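Local coordinates for protein putative aminotransferase (Actinomadura melliaura, PDB 4ZWV) that probably transfers an amino group to a sugar with the help of pyridoxal 5'-phosphate, in making the aminopentose of the indolocarbazole AT2433, at residues V256-Q259 with L260-R264; V173-G176 with S177-N180; S342-D345 with R346-S349. All blocks are in the same frame, centred on the assembly; numbering follows the deposited sequence.

Contact 1 of 3, residues V256-Q259 with L260-R264; sequences VDEQ and LRLHR
Val-256 O accepts from Leu-260 N at 2.9 Å, one rung of the helix's i to i+4 ladder, and the CB of Leu-260 settles against the same oxygen. Asp-257 gives its carbonyl to Arg-261 N, while its side chain starts out away from the next turn, and its OD1 forms a salt bridge with Arg-45. Glu-258 carries the main side-chain contact. With CG anti to the backbone N (chi1 172°) and the chain bent at chi2, its carboxylate folds forward along the helix and lies alongside the guanidinium of Arg-261, three residues on. The grip is side-on and twofold: Arg-261 NE reaches Glu-258 OE1 at 2.9 Å and Arg-261 NH2 reaches Glu-258 OE2 at 2.7 Å. Both bonds are nearly straight and both acceptors lie close to the guanidinium plane, yet the two flat groups are turned 35° apart; OE1 is met from above the carboxylate plane, OE2 on its syn side, though also tilted out of the plane. Glu-258 O accepts from Leu-262 N, and Leu-262 CG rests on the same oxygen at 3.4 Å. Gln-259 O takes His-263 N at 3.0 Å and touches the imidazole edge at His-263 CD2, 3.2 Å away; the polar ends have partners beyond the two segments, Gln-259 OE1 in Thr-255 on the preceding turn and His-263 ND1 in Phe-293 O. Arg-261 NH1 adds a salt bridge to Glu-265, probably spreading its charge over both neighbouring turns. The whole is an amphipathic alpha-helix with an i to i+3 Glu-Arg ion pair on its exposed side, part of helix 243-273.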
loop_
_atom_site.group_PDB
_atom_site.type_symbol
_atom_site.label_atom_id
_atom_site.label_comp_id
_atom_site.label_asym_id
_atom_site.label_seq_id
_atom_site.Cartn_x
_atom_site.Cartn_y
_atom_site.Cartn_z
ATOM N N VAL A 256 20.706 7.188 -12.829
ATOM C CA VAL A 256 19.482 7.917 -13.119
ATOM C C VAL A 256 19.790 9.292 -13.721
ATOM O O VAL A 256 19.053 9.763 -14.583
ATOM C CB VAL A 256 18.580 8.054 -11.864
ATOM C CG1 VAL A 256 19.249 8.892 -10.785
ATOM C CG2 VAL A 256 17.218 8.620 -12.245
ATOM N N ASP A 257 20.896 9.909 -13.312
ATOM C CA ASP A 257 21.269 11.224 -13.844
ATOM C C ASP A 257 21.566 11.179 -15.350
ATOM O O ASP A 257 21.150 12.068 -16.096
ATOM C CB ASP A 257 22.490 11.780 -13.110
ATOM C CG ASP A 257 22.167 12.237 -11.702
ATOM O OD1 ASP A 257 20.992 12.556 -11.433
ATOM O OD2 ASP A 257 23.094 12.273 -10.866
ATOM N N GLU A 258 22.278 10.147 -15.785
ATOM C CA GLU A 258 22.579 9.989 -17.202
ATOM C C GLU A 258 21.303 9.696 -17.983
ATOM O O GLU A 258 21.113 10.199 -19.090
ATOM C CB GLU A 258 23.618 8.885 -17.424
ATOM C CG GLU A 258 23.855 8.519 -18.888
ATOM C CD GLU A 258 24.482 9.640 -19.716
ATOM O OE1 GLU A 258 24.923 10.662 -19.146
ATOM O OE2 GLU A 258 24.537 9.487 -20.955
ATOM N N GLN A 259 20.411 8.902 -17.400
ATOM C CA GLN A 259 19.164 8.617 -18.081
ATOM C C GLN A 259 18.335 9.898 -18.243
ATOM O O GLN A 259 17.748 10.130 -19.297
ATOM C CB GLN A 259 18.403 7.520 -17.336
ATOM C CG GLN A 259 19.004 6.130 -17.608
ATOM C CD GLN A 259 19.051 5.218 -16.388
ATOM O OE1 GLN A 259 19.958 4.389 -16.263
ATOM N NE2 GLN A 259 18.079 5.361 -15.492
ATOM N N LEU A 260 18.306 10.723 -17.204
ATOM C CA LEU A 260 17.610 12.005 -17.261
ATOM C C LEU A 260 18.197 12.906 -18.346
ATOM O O LEU A 260 17.469 13.596 -19.063
ATOM C CB LEU A 260 17.674 12.698 -15.900
ATOM C CG LEU A 260 16.765 13.900 -15.675
ATOM C CD1 LEU A 260 15.314 13.589 -16.050
ATOM C CD2 LEU A 260 16.864 14.335 -14.219
ATOM N N ARG A 261 19.520 12.904 -18.450
ATOM C CA ARG A 261 20.201 13.689 -19.470
ATOM C C ARG A 261 19.735 13.249 -20.863
ATOM O O ARG A 261 19.492 14.078 -21.725
ATOM C CB ARG A 261 21.715 13.550 -19.327
ATOM C CG ARG A 261 22.507 14.460 -20.255
ATOM C CD ARG A 261 23.978 14.087 -20.260
ATOM N NE ARG A 261 24.183 12.812 -20.940
ATOM C CZ ARG A 261 24.201 12.668 -22.261
ATOM N NH1 ARG A 261 24.038 13.725 -23.047
ATOM N NH2 ARG A 261 24.383 11.472 -22.800
ATOM N N LEU A 262 19.558 11.944 -21.060
ATOM C CA LEU A 262 19.108 11.435 -22.353
ATOM C C LEU A 262 17.645 11.798 -22.637
ATOM O O LEU A 262 17.317 12.179 -23.765
ATOM C CB LEU A 262 19.304 9.919 -22.431
ATOM C CG LEU A 262 20.761 9.458 -22.437
ATOM C CD1 LEU A 262 20.849 7.949 -22.327
ATOM C CD2 LEU A 262 21.472 9.936 -23.699
ATOM N N HIS A 263 16.771 11.684 -21.631
ATOM C CA HIS A 263 15.390 12.162 -21.787
ATOM C C HIS A 263 15.388 13.596 -22.307
ATOM O O HIS A 263 14.684 13.935 -23.262
ATOM C CB HIS A 263 14.612 12.128 -20.461
ATOM C CG HIS A 263 14.043 10.786 -20.099
ATOM N ND1 HIS A 263 12.687 10.530 -20.114
ATOM C CD2 HIS A 263 14.637 9.643 -19.673
ATOM C CE1 HIS A 263 12.471 9.285 -19.724
ATOM N NE2 HIS A 263 13.636 8.726 -19.448
ATOM N N ARG A 264 16.188 14.436 -21.664
ATOM C CA ARG A 264 16.225 15.853 -22.005
ATOM C C ARG A 264 16.849 16.106 -23.372
ATOM O O ARG A 264 16.366 16.944 -24.130
ATOM C CB ARG A 264 16.965 16.622 -20.908
ATOM C CG ARG A 264 16.132 16.716 -19.633
ATOM C CD ARG A 264 16.942 17.107 -18.407
ATOM N NE ARG A 264 16.053 17.265 -17.259
ATOM C CZ ARG A 264 16.449 17.280 -15.989
ATOM N NH1 ARG A 264 17.729 17.139 -15.684
ATOM N NH2 ARG A 264 15.550 17.426 -15.018
#

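Contact 2 of 3, residues V173-G176 with S177-N180; sequences VPLG and SHGN
Ser-177 and His-178, with Gly-176 before them, fold back on Val-173 and Pro-174 through a type II beta turn. The turn is closed by Ser-177 N, which reaches Pro-174 O at 3.2 Å with a bent N-H...O angle of 135°. Gly-176 takes its third position with a positive phi of 106°, where a CB would jam against the preceding carbonyl. Ser-177 OG and Leu-175 O are joined by a water that accepts from the hydroxyl and donates to the carbonyl, while Ser-177 CB packs on Val-173 CG1 at 3.6 Å. Val-173 CG1, anti to the backbone N (chi1 173°), also lies over one face of the His-178 ring, 3.8 Å from its centroid and offset toward the rim, a CH-pi contact. His-178 CE1 comes within 3.1 Å of Val-173 O, a second water bridges ND1 to Gly-176 N, and NE2 hydrogen-bonds to Tyr-170 O. Replacing His-178 with an alanine would probably leave the Val-173 methyl without its aromatic face and Tyr-170 O without this donor. His-178 and Leu-175 both rest on Leu-138, so the turn lies between the antiparallel sheet of strands 173-174, 169-170 and 289-290 and helix 138-152, Leu-175 also touching strand 157-161.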
loop_
_atom_site.group_PDB
_atom_site.type_symbol
_atom_site.label_atom_id
_atom_site.label_comp_id
_atom_site.label_asym_id
_atom_site.label_seq_id
_atom_site.Cartn_x
_atom_site.Cartn_y
_atom_site.Cartn_z
ATOM N N VAL A 173 15.503 25.969 -8.257
ATOM C CA VAL A 173 15.278 25.245 -7.017
ATOM C C VAL A 173 14.697 23.877 -7.360
ATOM O O VAL A 173 13.715 23.778 -8.096
ATOM C CB VAL A 173 14.327 26.022 -6.086
ATOM C CG1 VAL A 173 13.955 25.193 -4.852
ATOM C CG2 VAL A 173 14.957 27.355 -5.684
ATOM N N PRO A 174 15.306 22.805 -6.829
ATOM C CA PRO A 174 14.783 21.459 -7.094
ATOM C C PRO A 174 13.369 21.282 -6.575
ATOM O O PRO A 174 13.031 21.797 -5.498
ATOM C CB PRO A 174 15.744 20.542 -6.326
ATOM C CG PRO A 174 16.354 21.430 -5.272
ATOM C CD PRO A 174 16.446 22.794 -5.897
ATOM N N LEU A 175 12.537 20.557 -7.314
ATOM C CA LEU A 175 11.258 20.157 -6.741
ATOM C C LEU A 175 11.492 19.471 -5.395
ATOM O O LEU A 175 12.479 18.739 -5.219
ATOM C CB LEU A 175 10.482 19.231 -7.678
ATOM C CG LEU A 175 10.051 19.823 -9.020
ATOM C CD1 LEU A 175 9.164 18.819 -9.738
ATOM C CD2 LEU A 175 9.326 21.171 -8.827
ATOM N N GLY A 176 10.597 19.741 -4.451
ATOM C CA GLY A 176 10.782 19.317 -3.070
ATOM C C GLY A 176 11.165 20.465 -2.142
ATOM O O GLY A 176 11.104 20.331 -0.922
ATOM N N SER A 177 11.549 21.610 -2.703
ATOM C CA SER A 177 12.063 22.707 -1.888
ATOM C C SER A 177 11.332 24.024 -2.114
ATOM O O SER A 177 11.912 25.098 -1.929
ATOM C CB SER A 177 13.560 22.919 -2.154
ATOM O OG SER A 177 14.333 21.842 -1.647
ATOM N N HIS A 178 10.056 23.949 -2.487
ATOM C CA HIS A 178 9.294 25.172 -2.748
ATOM C C HIS A 178 8.237 25.439 -1.671
ATOM O O HIS A 178 7.369 26.287 -1.841
ATOM C CB HIS A 178 8.637 25.108 -4.133
ATOM C CG HIS A 178 9.618 25.022 -5.260
ATOM N ND1 HIS A 178 10.086 23.821 -5.748
ATOM C CD2 HIS A 178 10.228 25.988 -5.989
ATOM C CE1 HIS A 178 10.941 24.051 -6.730
ATOM N NE2 HIS A 178 11.039 25.358 -6.901
ATOM N N GLY A 179 8.324 24.736 -0.545
ATOM C CA GLY A 179 7.442 25.025 0.573
ATOM C C GLY A 179 6.170 24.183 0.650
ATOM O O GLY A 179 5.352 24.381 1.556
ATOM N N ASN A 180 5.983 23.283 -0.314
ATOM C CA ASN A 180 4.845 22.372 -0.329
ATOM C C ASN A 180 5.295 20.945 -0.089
ATOM O O ASN A 180 6.431 20.583 -0.419
ATOM C CB ASN A 180 4.102 22.399 -1.669
ATOM C CG ASN A 180 3.764 23.789 -2.122
ATOM O OD1 ASN A 180 3.167 24.569 -1.377
ATOM N ND2 ASN A 180 4.159 24.120 -3.353
HETATM O O HOH W 1 14.084 19.452 -2.908
HETATM O O HOH W 2 8.650 21.566 -5.141
HETATM O O HOH W 3 8.642 19.464 0.622
HETATM O O HOH W 4 9.755 22.489 0.690
#

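Contact 3 of 3, residues S342-D345 with R346-S349; sequences SVYD and RMVS
Val-343 O accepts two backbone hydrogen bonds, from Arg-346 N and Met-347 N, from very different directions. Met-347 N, 2.9 Å from Val-343 O, approaches almost head-on to the carbonyl, whereas Arg-346 N, at the same distance, comes from well above the carbonyl plane. A third bond belongs to a side chain: Arg-346 NH1 donates to Ser-342 O over 3.3 Å, with the oxygen at the guanidinium edge and only 3° out of its plane. The bend at chi3 (62°) turns the guanidinium back over the preceding turn, and its NH2 forms a salt bridge with Glu-281. This is a helix-to-strand junction: the weakly bonded last turn of helix 338-344 passes through a short link at Asp-345 and Arg-346 into strand 347-350, an outer strand of an antiparallel three-stranded sheet. Apolar contact comes from the selenomethionine at Met-347, whose bent chain brings CE against Val-343 CG2 at a tight 3.5 Å. Met-347 SE approaches the Tyr-344 ring obliquely, 4.1 Å from Tyr-344 CD1, in a Met-aromatic contact. Tyr-344 also has Arg-323 as partner, by a cation-pi contact with the ring and by a hydrogen bond from Arg-323 N to Tyr-344 OH.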
loop_
_atom_site.group_PDB
_atom_site.type_symbol
_atom_site.label_atom_id
_atom_site.label_comp_id
_atom_site.label_asym_id
_atom_site.label_seq_id
_atom_site.Cartn_x
_atom_site.Cartn_y
_atom_site.Cartn_z
ATOM N N SER A 342 -10.520 21.254 -25.582
ATOM C CA SER A 342 -9.930 21.785 -26.817
ATOM C C SER A 342 -8.646 21.062 -27.222
ATOM O O SER A 342 -8.180 21.231 -28.353
ATOM C CB SER A 342 -9.649 23.288 -26.686
ATOM O OG SER A 342 -8.500 23.534 -25.893
ATOM N N VAL A 343 -8.080 20.260 -26.321
ATOM C CA VAL A 343 -6.852 19.535 -26.642
ATOM C C VAL A 343 -6.937 18.012 -26.474
ATOM O O VAL A 343 -6.060 17.281 -26.944
ATOM C CB VAL A 343 -5.665 20.038 -25.785
ATOM C CG1 VAL A 343 -5.299 21.464 -26.165
ATOM C CG2 VAL A 343 -5.979 19.929 -24.294
ATOM N N TYR A 344 -7.975 17.520 -25.802
ATOM C CA TYR A 344 -7.985 16.108 -25.422
ATOM C C TYR A 344 -8.072 15.150 -26.617
ATOM O O TYR A 344 -7.573 14.021 -26.541
ATOM C CB TYR A 344 -9.128 15.826 -24.450
ATOM C CG TYR A 344 -9.089 14.423 -23.889
ATOM C CD1 TYR A 344 -8.053 14.018 -23.049
ATOM C CD2 TYR A 344 -10.079 13.501 -24.202
ATOM C CE1 TYR A 344 -8.010 12.736 -22.527
ATOM C CE2 TYR A 344 -10.043 12.212 -23.684
ATOM C CZ TYR A 344 -9.004 11.838 -22.857
ATOM O OH TYR A 344 -8.981 10.566 -22.344
ATOM N N ASP A 345 -8.679 15.598 -27.714
ATOM C CA ASP A 345 -8.790 14.762 -28.905
ATOM C C ASP A 345 -7.594 14.953 -29.826
ATOM O O ASP A 345 -7.517 14.333 -30.882
ATOM C CB ASP A 345 -10.069 15.075 -29.680
ATOM C CG ASP A 345 -11.315 14.641 -28.945
ATOM O OD1 ASP A 345 -11.298 13.549 -28.343
ATOM O OD2 ASP A 345 -12.307 15.400 -28.967
ATOM N N ARG A 346 -6.662 15.804 -29.411
ATOM C CA ARG A 346 -5.478 16.097 -30.213
ATOM C C ARG A 346 -4.186 15.597 -29.583
ATOM O O ARG A 346 -3.215 15.317 -30.284
ATOM C CB ARG A 346 -5.368 17.601 -30.457
ATOM C CG ARG A 346 -6.477 18.156 -31.333
ATOM C CD ARG A 346 -6.578 19.664 -31.174
ATOM N NE ARG A 346 -5.347 20.318 -31.595
ATOM C CZ ARG A 346 -4.812 21.369 -30.985
ATOM N NH1 ARG A 346 -5.390 21.885 -29.904
ATOM N NH2 ARG A 346 -3.690 21.895 -31.450
HETATM N N MSE A 347 -4.166 15.486 -28.264
HETATM C CA MSE A 347 -2.908 15.198 -27.591
HETATM C C MSE A 347 -2.429 13.774 -27.843
HETATM O O MSE A 347 -3.220 12.821 -27.912
HETATM C CB MSE A 347 -3.029 15.454 -26.085
HETATM C CG MSE A 347 -4.051 14.600 -25.413
HETATM SE SE MSE A 347 -4.108 14.989 -23.500
HETATM C CE MSE A 347 -4.683 16.818 -23.527
ATOM N N VAL A 348 -1.118 13.633 -27.973
ATOM C CA VAL A 348 -0.487 12.316 -28.085
ATOM C C VAL A 348 0.925 12.364 -27.488
ATOM O O VAL A 348 1.671 13.320 -27.712
ATOM C CB VAL A 348 -0.449 11.821 -29.551
ATOM C CG1 VAL A 348 0.099 12.886 -30.473
ATOM C CG2 VAL A 348 0.341 10.509 -29.667
ATOM N N SER A 349 1.259 11.349 -26.692
ATOM C CA SER A 349 2.559 11.250 -26.029
ATOM C C SER A 349 3.491 10.384 -26.871
ATOM O O SER A 349 3.104 9.302 -27.327
ATOM C CB SER A 349 2.421 10.644 -24.625
ATOM O OG SER A 349 1.582 11.428 -23.782
#

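In the fold
Along the chain the three contacts come in series: contact 2 first, then contact 1, then contact 3, all within the DegT/DnrJ/EryC1/StrS aminotransferase region. None touches another. Between centres, contacts 1 and 2 lie about 20 Å apart, 1 and 3 about 26 Å, and 2 and 3 about 29 Å, so each lies in a different part of the fold. Contact 2 leads from strand 173-174 toward strand 181-185 of the seven-stranded mixed sheet, contact 1 sits on helix 243-273, and contact 3 joins helix 338-344 to a separate three-stranded sheet. The side chains of Leu-175, His-263 and Met-347 lie about 8, 9 and 11 Å from that of His-164, a pyridoxal 5'-phosphate-binding residue, so all three contacts come near the cofactor site without forming it.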